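CPXV018 protein (Cowpox virus, PDB 4FFE) is a secreted decoy ligand that binds the immune receptor NKG2D, and also FcRL5, and serves viral immune evasion. Local coordinates at residues N10-G15 with T74-L79; E103-K108 with N116-T121; A6-L11 with T21-L26. One frame throughout, in Å; residues are numbered along the deposited sequence.

Contact 1: residues N10-G15 with T74-L79; sequences NLEING and TPYEDL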
loop_
_atom_site.group_PDB
_atom_site.type_symbol
_atom_site.label_atom_id
_atom_site.label_comp_id
_atom_site.label_asym_id
_atom_site.label_seq_id
_atom_site.Cartn_x
_atom_site.Cartn_y
_atom_site.Cartn_z
ATOM N N ASN A 10 0.587 3.028 5.443
ATOM C CA ASN A 10 0.860 3.953 6.537
ATOM C C ASN A 10 1.911 3.429 7.504
ATOM O O ASN A 10 1.778 2.332 8.048
ATOM C CB ASN A 10 -0.421 4.293 7.303
ATOM C CG ASN A 10 -1.182 5.442 6.681
ATOM O OD1 ASN A 10 -2.192 5.241 6.007
ATOM N ND2 ASN A 10 -0.697 6.659 6.903
ATOM N N LEU A 11 2.958 4.221 7.711
ATOM C CA LEU A 11 3.968 3.913 8.713
ATOM C C LEU A 11 3.912 4.935 9.840
ATOM O O LEU A 11 4.093 6.134 9.617
ATOM C CB LEU A 11 5.367 3.899 8.094
ATOM C CG LEU A 11 6.526 3.707 9.078
ATOM C CD1 LEU A 11 6.410 2.373 9.807
ATOM C CD2 LEU A 11 7.864 3.813 8.364
ATOM N N GLU A 12 3.647 4.455 11.049
ATOM C CA GLU A 12 3.631 5.316 12.225
ATOM C C GLU A 12 4.888 5.075 13.045
ATOM O O GLU A 12 5.169 3.948 13.453
ATOM C CB GLU A 12 2.387 5.046 13.074
ATOM C CG GLU A 12 1.072 5.248 12.338
ATOM C CD GLU A 12 -0.136 4.961 13.211
ATOM O OE1 GLU A 12 0.051 4.653 14.407
ATOM O OE2 GLU A 12 -1.273 5.044 12.700
ATOM N N ILE A 13 5.652 6.135 13.281
ATOM C CA ILE A 13 6.881 6.016 14.052
ATOM C C ILE A 13 6.734 6.665 15.425
ATOM O O ILE A 13 6.708 7.890 15.546
ATOM C CB ILE A 13 8.079 6.632 13.306
ATOM C CG1 ILE A 13 8.180 6.050 11.894
ATOM C CG2 ILE A 13 9.369 6.391 14.076
ATOM C CD1 ILE A 13 9.321 6.611 11.077
ATOM N N ASN A 14 6.623 5.829 16.453
ATOM C CA ASN A 14 6.551 6.301 17.830
ATOM C C ASN A 14 7.865 6.034 18.556
ATOM O O ASN A 14 8.067 4.956 19.115
ATOM C CB ASN A 14 5.397 5.623 18.572
ATOM C CG ASN A 14 4.050 5.888 17.926
ATOM O OD1 ASN A 14 3.364 6.852 18.266
ATOM N ND2 ASN A 14 3.664 5.028 16.988
ATOM N N GLY A 15 8.756 7.019 18.536
ATOM C CA GLY A 15 10.077 6.861 19.115
ATOM C C GLY A 15 10.935 5.941 18.270
ATOM O O GLY A 15 11.457 6.342 17.230
ATOM N N THR A 74 10.715 14.291 16.400
ATOM C CA THR A 74 9.398 14.474 16.996
ATOM C C THR A 74 8.928 13.146 17.586
ATOM O O THR A 74 9.343 12.084 17.125
ATOM C CB THR A 74 8.378 14.967 15.947
ATOM O OG1 THR A 74 8.291 14.018 14.879
ATOM C CG2 THR A 74 8.803 16.316 15.387
ATOM N N PRO A 75 8.066 13.198 18.616
ATOM C CA PRO A 75 7.602 11.960 19.256
ATOM C C PRO A 75 6.749 11.090 18.334
ATOM O O PRO A 75 6.643 9.884 18.561
ATOM C CB PRO A 75 6.758 12.469 20.430
ATOM C CG PRO A 75 6.337 13.841 20.028
ATOM C CD PRO A 75 7.501 14.394 19.263
ATOM N N TYR A 76 6.153 11.693 17.310
ATOM C CA TYR A 76 5.288 10.953 16.397
ATOM C C TYR A 76 5.461 11.405 14.950
ATOM O O TYR A 76 5.456 12.601 14.653
ATOM C CB TYR A 76 3.824 11.086 16.827
ATOM C CG TYR A 76 2.842 10.339 15.950
ATOM C CD1 TYR A 76 2.668 8.967 16.079
ATOM C CD2 TYR A 76 2.077 11.010 15.003
ATOM C CE1 TYR A 76 1.768 8.280 15.282
ATOM C CE2 TYR A 76 1.174 10.332 14.202
ATOM C CZ TYR A 76 1.023 8.968 14.347
ATOM O OH TYR A 76 0.126 8.292 13.552
ATOM N N GLU A 77 5.624 10.434 14.056
ATOM C CA GLU A 77 5.696 10.698 12.623
ATOM C C GLU A 77 4.816 9.712 11.866
ATOM O O GLU A 77 4.963 8.499 12.015
ATOM C CB GLU A 77 7.141 10.598 12.122
ATOM C CG GLU A 77 8.054 11.705 12.622
ATOM C CD GLU A 77 9.445 11.640 12.019
ATOM O OE1 GLU A 77 9.751 10.652 11.319
ATOM O OE2 GLU A 77 10.234 12.583 12.243
ATOM N N ASP A 78 3.899 10.234 11.059
ATOM C CA ASP A 78 3.023 9.390 10.259
ATOM C C ASP A 78 3.340 9.548 8.775
ATOM O O ASP A 78 3.150 10.619 8.200
ATOM C CB ASP A 78 1.553 9.722 10.530
ATOM C CG ASP A 78 0.600 8.760 9.845
ATOM O OD1 ASP A 78 1.007 7.612 9.570
ATOM O OD2 ASP A 78 -0.558 9.151 9.584
ATOM N N LEU A 79 3.827 8.475 8.165
ATOM C CA LEU A 79 4.211 8.499 6.760
ATOM C C LEU A 79 3.208 7.708 5.929
ATOM O O LEU A 79 2.915 6.548 6.227
ATOM C CB LEU A 79 5.617 7.922 6.585
ATOM C CG LEU A 79 6.736 8.654 7.335
ATOM C CD1 LEU A 79 7.960 7.773 7.486
ATOM C CD2 LEU A 79 7.105 9.926 6.604
#

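Contact 2: residues E103-K108 with N116-T121; sequences EEYTVK and NMWLTT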
loop_
_atom_site.group_PDB
_atom_site.type_symbol
_atom_site.label_atom_id
_atom_site.label_comp_id
_atom_site.label_asym_id
_atom_site.label_seq_id
_atom_site.Cartn_x
_atom_site.Cartn_y
_atom_site.Cartn_z
ATOM N N GLU A 103 -0.089 15.564 5.304
ATOM C CA GLU A 103 0.128 16.609 4.307
ATOM C C GLU A 103 0.915 16.106 3.105
ATOM O O GLU A 103 2.001 15.547 3.253
ATOM C CB GLU A 103 0.843 17.806 4.940
ATOM C CG GLU A 103 0.083 18.425 6.104
ATOM C CD GLU A 103 0.835 19.570 6.758
ATOM O OE1 GLU A 103 2.054 19.706 6.513
ATOM O OE2 GLU A 103 0.205 20.335 7.520
ATOM N N GLU A 104 0.368 16.317 1.913
ATOM C CA GLU A 104 1.036 15.882 0.695
ATOM C C GLU A 104 2.293 16.693 0.417
ATOM O O GLU A 104 2.319 17.907 0.618
ATOM C CB GLU A 104 0.095 15.944 -0.511
ATOM C CG GLU A 104 0.729 15.404 -1.786
ATOM C CD GLU A 104 -0.243 15.309 -2.942
ATOM O OE1 GLU A 104 0.207 14.978 -4.060
ATOM O OE2 GLU A 104 -1.449 15.557 -2.735
ATOM N N TYR A 105 3.336 16.007 -0.040
ATOM C CA TYR A 105 4.582 16.657 -0.421
ATOM C C TYR A 105 5.203 15.924 -1.604
ATOM O O TYR A 105 4.946 14.737 -1.810
ATOM C CB TYR A 105 5.548 16.727 0.769
ATOM C CG TYR A 105 6.058 15.389 1.263
ATOM C CD1 TYR A 105 5.215 14.496 1.916
ATOM C CD2 TYR A 105 7.390 15.030 1.100
ATOM C CE1 TYR A 105 5.681 13.276 2.374
ATOM C CE2 TYR A 105 7.865 13.817 1.560
ATOM C CZ TYR A 105 7.006 12.944 2.195
ATOM O OH TYR A 105 7.474 11.734 2.652
ATOM N N THR A 106 6.004 16.637 -2.392
ATOM C CA THR A 106 6.566 16.080 -3.620
ATOM C C THR A 106 8.057 16.367 -3.769
ATOM O O THR A 106 8.742 15.725 -4.564
ATOM C CB THR A 106 5.854 16.643 -4.867
ATOM O OG1 THR A 106 5.928 18.074 -4.855
ATOM C CG2 THR A 106 4.394 16.216 -4.899
ATOM N N VAL A 107 8.555 17.335 -3.007
ATOM C CA VAL A 107 9.925 17.808 -3.179
ATOM C C VAL A 107 10.914 17.155 -2.215
ATOM O O VAL A 107 10.722 17.179 -1.000
ATOM C CB VAL A 107 10.009 19.341 -3.026
ATOM C CG1 VAL A 107 11.448 19.816 -3.181
ATOM C CG2 VAL A 107 9.102 20.023 -4.041
ATOM N N LYS A 108 11.977 16.582 -2.774
ATOM C CA LYS A 108 13.036 15.969 -1.983
ATOM C C LYS A 108 14.043 17.028 -1.543
ATOM O O LYS A 108 14.467 17.857 -2.348
ATOM C CB LYS A 108 13.751 14.902 -2.810
ATOM C CG LYS A 108 12.844 14.162 -3.779
ATOM C CD LYS A 108 13.638 13.232 -4.681
ATOM C CE LYS A 108 12.743 12.570 -5.715
ATOM N NZ LYS A 108 13.518 11.685 -6.627
ATOM N N ASN A 116 12.162 12.462 3.941
ATOM C CA ASN A 116 12.897 12.448 2.677
ATOM C C ASN A 116 13.181 11.048 2.147
ATOM O O ASN A 116 13.057 10.795 0.950
ATOM C CB ASN A 116 14.214 13.216 2.810
ATOM C CG ASN A 116 14.011 14.713 2.839
ATOM O OD1 ASN A 116 13.183 15.252 2.105
ATOM N ND2 ASN A 116 14.762 15.395 3.695
ATOM N N MET A 117 13.581 10.150 3.043
ATOM C CA MET A 117 13.847 8.764 2.674
ATOM C C MET A 117 12.569 8.098 2.176
ATOM O O MET A 117 12.590 7.338 1.207
ATOM C CB MET A 117 14.407 7.997 3.876
ATOM C CG MET A 117 14.720 6.533 3.602
ATOM S SD MET A 117 16.226 6.285 2.639
ATOM C CE MET A 117 17.452 6.991 3.741
ATOM N N TRP A 118 11.458 8.396 2.848
ATOM C CA TRP A 118 10.148 7.862 2.484
ATOM C C TRP A 118 9.794 8.245 1.055
ATOM O O TRP A 118 9.420 7.399 0.250
ATOM C CB TRP A 118 9.082 8.397 3.445
ATOM C CG TRP A 118 7.702 7.837 3.247
ATOM C CD1 TRP A 118 6.639 8.462 2.660
ATOM C CD2 TRP A 118 7.230 6.544 3.657
ATOM N NE1 TRP A 118 5.538 7.639 2.676
ATOM C CE2 TRP A 118 5.874 6.458 3.280
ATOM C CE3 TRP A 118 7.822 5.456 4.304
ATOM C CZ2 TRP A 118 5.102 5.322 3.530
ATOM C CZ3 TRP A 118 7.055 4.330 4.549
ATOM C CH2 TRP A 118 5.710 4.272 4.161
ATOM N N LEU A 119 9.928 9.532 0.751
ATOM C CA LEU A 119 9.618 10.060 -0.571
ATOM C C LEU A 119 10.557 9.497 -1.633
ATOM O O LEU A 119 10.150 9.237 -2.764
ATOM C CB LEU A 119 9.718 11.587 -0.549
ATOM C CG LEU A 119 9.604 12.335 -1.878
ATOM C CD1 LEU A 119 8.240 12.116 -2.500
ATOM C CD2 LEU A 119 9.866 13.818 -1.673
ATOM N N THR A 120 11.813 9.301 -1.254
ATOM C CA THR A 120 12.852 8.897 -2.193
ATOM C C THR A 120 12.788 7.411 -2.557
ATOM O O THR A 120 13.108 7.029 -3.683
ATOM C CB THR A 120 14.257 9.239 -1.634
ATOM O OG1 THR A 120 14.318 10.636 -1.317
ATOM C CG2 THR A 120 15.349 8.915 -2.643
ATOM N N THR A 121 12.354 6.578 -1.616
ATOM C CA THR A 121 12.506 5.130 -1.770
ATOM C C THR A 121 11.214 4.314 -1.866
ATOM O O THR A 121 11.249 3.165 -2.301
ATOM C CB THR A 121 13.346 4.541 -0.619
ATOM O OG1 THR A 121 12.649 4.720 0.620
ATOM C CG2 THR A 121 14.705 5.224 -0.540
#

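Contact 3: residues A6-L11 with T21-L26; sequences AFNFNL and TVDVYL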
loop_
_atom_site.group_PDB
_atom_site.type_symbol
_atom_site.label_atom_id
_atom_site.label_comp_id
_atom_site.label_asym_id
_atom_site.label_seq_id
_atom_site.Cartn_x
_atom_site.Cartn_y
_atom_site.Cartn_z
ATOM N N ALA A 6 -6.591 0.198 -5.080
ATOM C CA ALA A 6 -5.790 1.186 -4.366
ATOM C C ALA A 6 -5.180 0.615 -3.092
ATOM O O ALA A 6 -5.829 -0.133 -2.359
ATOM C CB ALA A 6 -6.630 2.415 -4.047
ATOM N N PHE A 7 -3.926 0.977 -2.842
ATOM C CA PHE A 7 -3.214 0.548 -1.645
ATOM C C PHE A 7 -2.818 1.760 -0.811
ATOM O O PHE A 7 -2.128 2.660 -1.294
ATOM C CB PHE A 7 -1.960 -0.243 -2.021
ATOM C CG PHE A 7 -2.245 -1.535 -2.736
ATOM C CD1 PHE A 7 -2.534 -1.546 -4.090
ATOM C CD2 PHE A 7 -2.212 -2.739 -2.052
ATOM C CE1 PHE A 7 -2.797 -2.736 -4.751
ATOM C CE2 PHE A 7 -2.472 -3.934 -2.704
ATOM C CZ PHE A 7 -2.764 -3.932 -4.056
ATOM N N ASN A 8 -3.262 1.786 0.439
ATOM C CA ASN A 8 -2.893 2.866 1.345
ATOM C C ASN A 8 -1.891 2.395 2.395
ATOM O O ASN A 8 -2.265 1.741 3.365
ATOM C CB ASN A 8 -4.134 3.450 2.025
ATOM C CG ASN A 8 -3.852 4.778 2.704
ATOM O OD1 ASN A 8 -2.971 5.522 2.285
ATOM N ND2 ASN A 8 -4.599 5.078 3.758
ATOM N N PHE A 9 -0.619 2.724 2.187
ATOM C CA PHE A 9 0.440 2.348 3.118
ATOM C C PHE A 9 0.628 3.425 4.177
ATOM O O PHE A 9 0.818 4.595 3.852
ATOM C CB PHE A 9 1.769 2.152 2.384
ATOM C CG PHE A 9 1.768 1.022 1.392
ATOM C CD1 PHE A 9 1.264 1.202 0.114
ATOM C CD2 PHE A 9 2.294 -0.213 1.731
ATOM C CE1 PHE A 9 1.273 0.162 -0.804
ATOM C CE2 PHE A 9 2.306 -1.253 0.820
ATOM C CZ PHE A 9 1.793 -1.065 -0.448
ATOM N N ASN A 10 0.587 3.028 5.443
ATOM C CA ASN A 10 0.860 3.953 6.537
ATOM C C ASN A 10 1.911 3.429 7.504
ATOM O O ASN A 10 1.778 2.332 8.048
ATOM C CB ASN A 10 -0.421 4.293 7.303
ATOM C CG ASN A 10 -1.182 5.442 6.681
ATOM O OD1 ASN A 10 -2.192 5.241 6.007
ATOM N ND2 ASN A 10 -0.697 6.659 6.903
ATOM N N LEU A 11 2.958 4.221 7.711
ATOM C CA LEU A 11 3.968 3.913 8.713
ATOM C C LEU A 11 3.912 4.935 9.840
ATOM O O LEU A 11 4.093 6.134 9.617
ATOM C CB LEU A 11 5.367 3.899 8.094
ATOM C CG LEU A 11 6.526 3.707 9.078
ATOM C CD1 LEU A 11 6.410 2.373 9.807
ATOM C CD2 LEU A 11 7.864 3.813 8.364
ATOM N N THR A 21 0.377 -0.018 8.702
ATOM C CA THR A 21 -0.918 -0.481 8.223
ATOM C C THR A 21 -1.018 -0.374 6.705
ATOM O O THR A 21 -0.441 0.523 6.091
ATOM C CB THR A 21 -2.087 0.317 8.844
ATOM O OG1 THR A 21 -1.970 1.698 8.485
ATOM C CG2 THR A 21 -2.094 0.188 10.359
ATOM N N VAL A 22 -1.746 -1.308 6.105
ATOM C CA VAL A 22 -2.096 -1.214 4.695
ATOM C C VAL A 22 -3.580 -1.507 4.525
ATOM O O VAL A 22 -4.094 -2.493 5.052
ATOM C CB VAL A 22 -1.298 -2.200 3.815
ATOM C CG1 VAL A 22 -1.590 -1.935 2.346
ATOM C CG2 VAL A 22 0.193 -2.085 4.080
ATOM N N ASP A 23 -4.266 -0.637 3.797
ATOM C CA ASP A 23 -5.656 -0.876 3.449
ATOM C C ASP A 23 -5.764 -1.005 1.939
ATOM O O ASP A 23 -5.233 -0.176 1.201
ATOM C CB ASP A 23 -6.545 0.262 3.951
ATOM C CG ASP A 23 -6.464 0.441 5.456
ATOM O OD1 ASP A 23 -6.999 -0.420 6.186
ATOM O OD2 ASP A 23 -5.872 1.444 5.908
ATOM N N VAL A 24 -6.433 -2.059 1.486
ATOM C CA VAL A 24 -6.623 -2.283 0.062
ATOM C C VAL A 24 -8.077 -2.042 -0.317
ATOM O O VAL A 24 -8.990 -2.590 0.302
ATOM C CB VAL A 24 -6.217 -3.705 -0.351
ATOM C CG1 VAL A 24 -6.302 -3.854 -1.860
ATOM C CG2 VAL A 24 -4.808 -4.018 0.139
ATOM N N TYR A 25 -8.281 -1.208 -1.330
ATOM C CA TYR A 25 -9.621 -0.847 -1.768
ATOM C C TYR A 25 -9.860 -1.292 -3.201
ATOM O O TYR A 25 -9.064 -0.998 -4.091
ATOM C CB TYR A 25 -9.831 0.668 -1.659
ATOM C CG TYR A 25 -9.688 1.219 -0.257
ATOM C CD1 TYR A 25 -10.782 1.300 0.593
ATOM C CD2 TYR A 25 -8.458 1.664 0.213
ATOM C CE1 TYR A 25 -10.656 1.803 1.876
ATOM C CE2 TYR A 25 -8.322 2.170 1.493
ATOM C CZ TYR A 25 -9.424 2.237 2.321
ATOM O OH TYR A 25 -9.294 2.739 3.596
ATOM N N LEU A 26 -10.954 -2.014 -3.416
ATOM C CA LEU A 26 -11.384 -2.366 -4.763
ATOM C C LEU A 26 -12.622 -1.544 -5.074
ATOM O O LEU A 26 -13.651 -1.702 -4.420
ATOM C CB LEU A 26 -11.700 -3.862 -4.867
ATOM C CG LEU A 26 -12.189 -4.374 -6.228
ATOM C CD1 LEU A 26 -11.143 -4.140 -7.306
ATOM C CD2 LEU A 26 -12.561 -5.851 -6.159
HETATM O O HOH W 1 -3.105 2.146 6.001
HETATM O O HOH W 2 -7.060 3.522 4.510
#

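Contact 1: residues N10-G15 with T74-L79
L11 and I13 pair with L79 and E77 through four backbone hydrogen bonds. L11 N donates to L79 O at 2.8 Å, and L79 N returns a bond to L11 O. I13 N and E77 O repeat the pattern. The fourth bond, E77 N to I13 O, is longer at 3.1 Å and more bent, 152° at the hydrogen. Between these pairs E12 and D78 form a non-hydrogen-bonded pair.

On the face of L11, I13, E77 and L79, the methyl CD1 of L79 does the joining. It meets I13 CD1 at 4.0 Å and L11 CD2 at 4.1 Å. L11 and L79 lie side by side and point the same way, while the I13 chain runs across L79. I13 CD1 also lies near the carboxylate of E77. That carboxylate is held from outside by N114 and, weakly, by Y100.

The face of E12, N14, Y76 and D78 is polar. The Y76 ring takes its place with CG anti to the backbone N (chi1 -179°). This lays one ring edge beside N14, and N14 OD1 sits 3.1 Å from Y76 CD1, near the ring plane. The ring's OH reaches the E12 side chain, 3.4 Å from E12 CD. Further along, N10 ND2 gives D78 OD1 a weak bond of 3.3 Å; its amide and the carboxylate are turned only 28° apart. T80 OG1 is a second weak partner of the N10 amide.

W118 of helix 114-127 packs on L11 and L79. On the other side of strand 3-14, strand 17-26 continues the ladder. The arrangement is an antiparallel pair inside the sheet of an MHC class I-like fold, where helices lie over one sheet face.

Contact 2: residues E103-K108 with N116-T121
Y105, just after strand 103-104, packs on L119 and W118 of helix 114-127. From CB, its CG sits between the backbone N and the carbonyl carbon (chi1 66°), which brings the CD2 and CE2 side of the ring against L119. CD2 lies 3.9 Å from L119 CD2. CE2 comes closer and meets L119 CB at 3.6 Å. CZ is 4.1 Å from L119 CB. The Y105 and L119 side chains run antiparallel alongside one another. At the tip, Y105 OH stands at the edge of the W118 indole, 3.4 Å from W118 CD1; these two side chains meet at about a right angle. The hydroxyl is bonded to the backbone O of K115, which also makes a cation-pi contact with Y105.

L119 CD2 packs against the backbone of the 106-108 loop, 3.5 Å from V107 O. The same L119 methyl meets K108 CG at 3.7 Å, although K108 is poorly ordered.

No hydrogen bond joins the two segments directly. L119 holds to the Y105 ring, the K108 chain and backbone carbonyls by van der Waals contact. The polar atoms bond outside the two segments: Y105 OH to K115 O, N116 ND2 to T109 OG1, W118 NE1 to T80 O on strand 76-88.

Contact 3: residues A6-L11 with T21-L26
The F7 ring has V24 CG1 over one face, 4.2 Å from the ring centroid and 23° off the normal, a CH-pi contact. The other V24 methyl, CG2, meets F7 CD2 at 3.6 Å. F9 and V22 are placed alike: V22 CG1 lies over one face of the F9 ring, offset toward the rim, and V22 CG2 touches F9 CD2. In both phenylalanines CG is beside the backbone N (chi1 -64°), and each ring runs alongside its valine in the same direction. F60 of helix 52-65 packs on F7, V22 and V24. F7 also meets Y56 and F130 edge-to-face, and F9 meets the ring of F63.

The Y25 ring lies on the other face of the sheet, with A6, N8, N10, T21 and D23. Its edge faces N8 CB and A6 O near the ring plane. Water 2 is in that plane too, unusually close to Y25 OH. This water accepts from N8 ND2 and donates to D23 OD2. Water 1 is bonded to T21 OG1. It is also within bonding distance of N8 O and D23 OD2, which compete for its protons. T21 OG1 also touches N10 CB at 3.2 Å. D23 OD1 bonds outward to T33 OG1.

Six backbone hydrogen bonds tie the strands, two each for A6 with Y25, N8 with D23 and N10 with T21. Most are nearly straight; D23 N to N8 O is the longest at 3.1 Å, and its donor is tilted 29° from the carbonyl plane. Between these pairs V22 CA lies 3.2 Å from N8 O, a CA-H...O contact.

The hairpin of strands 3-14 and 17-26 is thus two-sided. Phenylalanines and valines make an apolar face under a helix, while on the other face two waters link T21, N8, D23 and Y25.

Overall arrangement
From the N terminus, strand 3-14 comes first and serves two contacts. Contact 3 closes the short hairpin with strand 17-26. Contact 1 starts from the same stretch, sharing N10 and L11, but spans a much longer loop that carries strands 29-34 and 39-41 and helix 52-65. The partner segment 21-26 of contact 3 therefore lies inside the loop of contact 1. Contact 2 follows in series and closes a short connection. Contacts 1 and 3 tie strands 17-26, 3-14 and 76-88 in the sheet; contact 2 ties the loop after strand 103-104 to helix 114-127. W118 links contact 2 to contact 1 directly, and to contact 3 only through the shared L11.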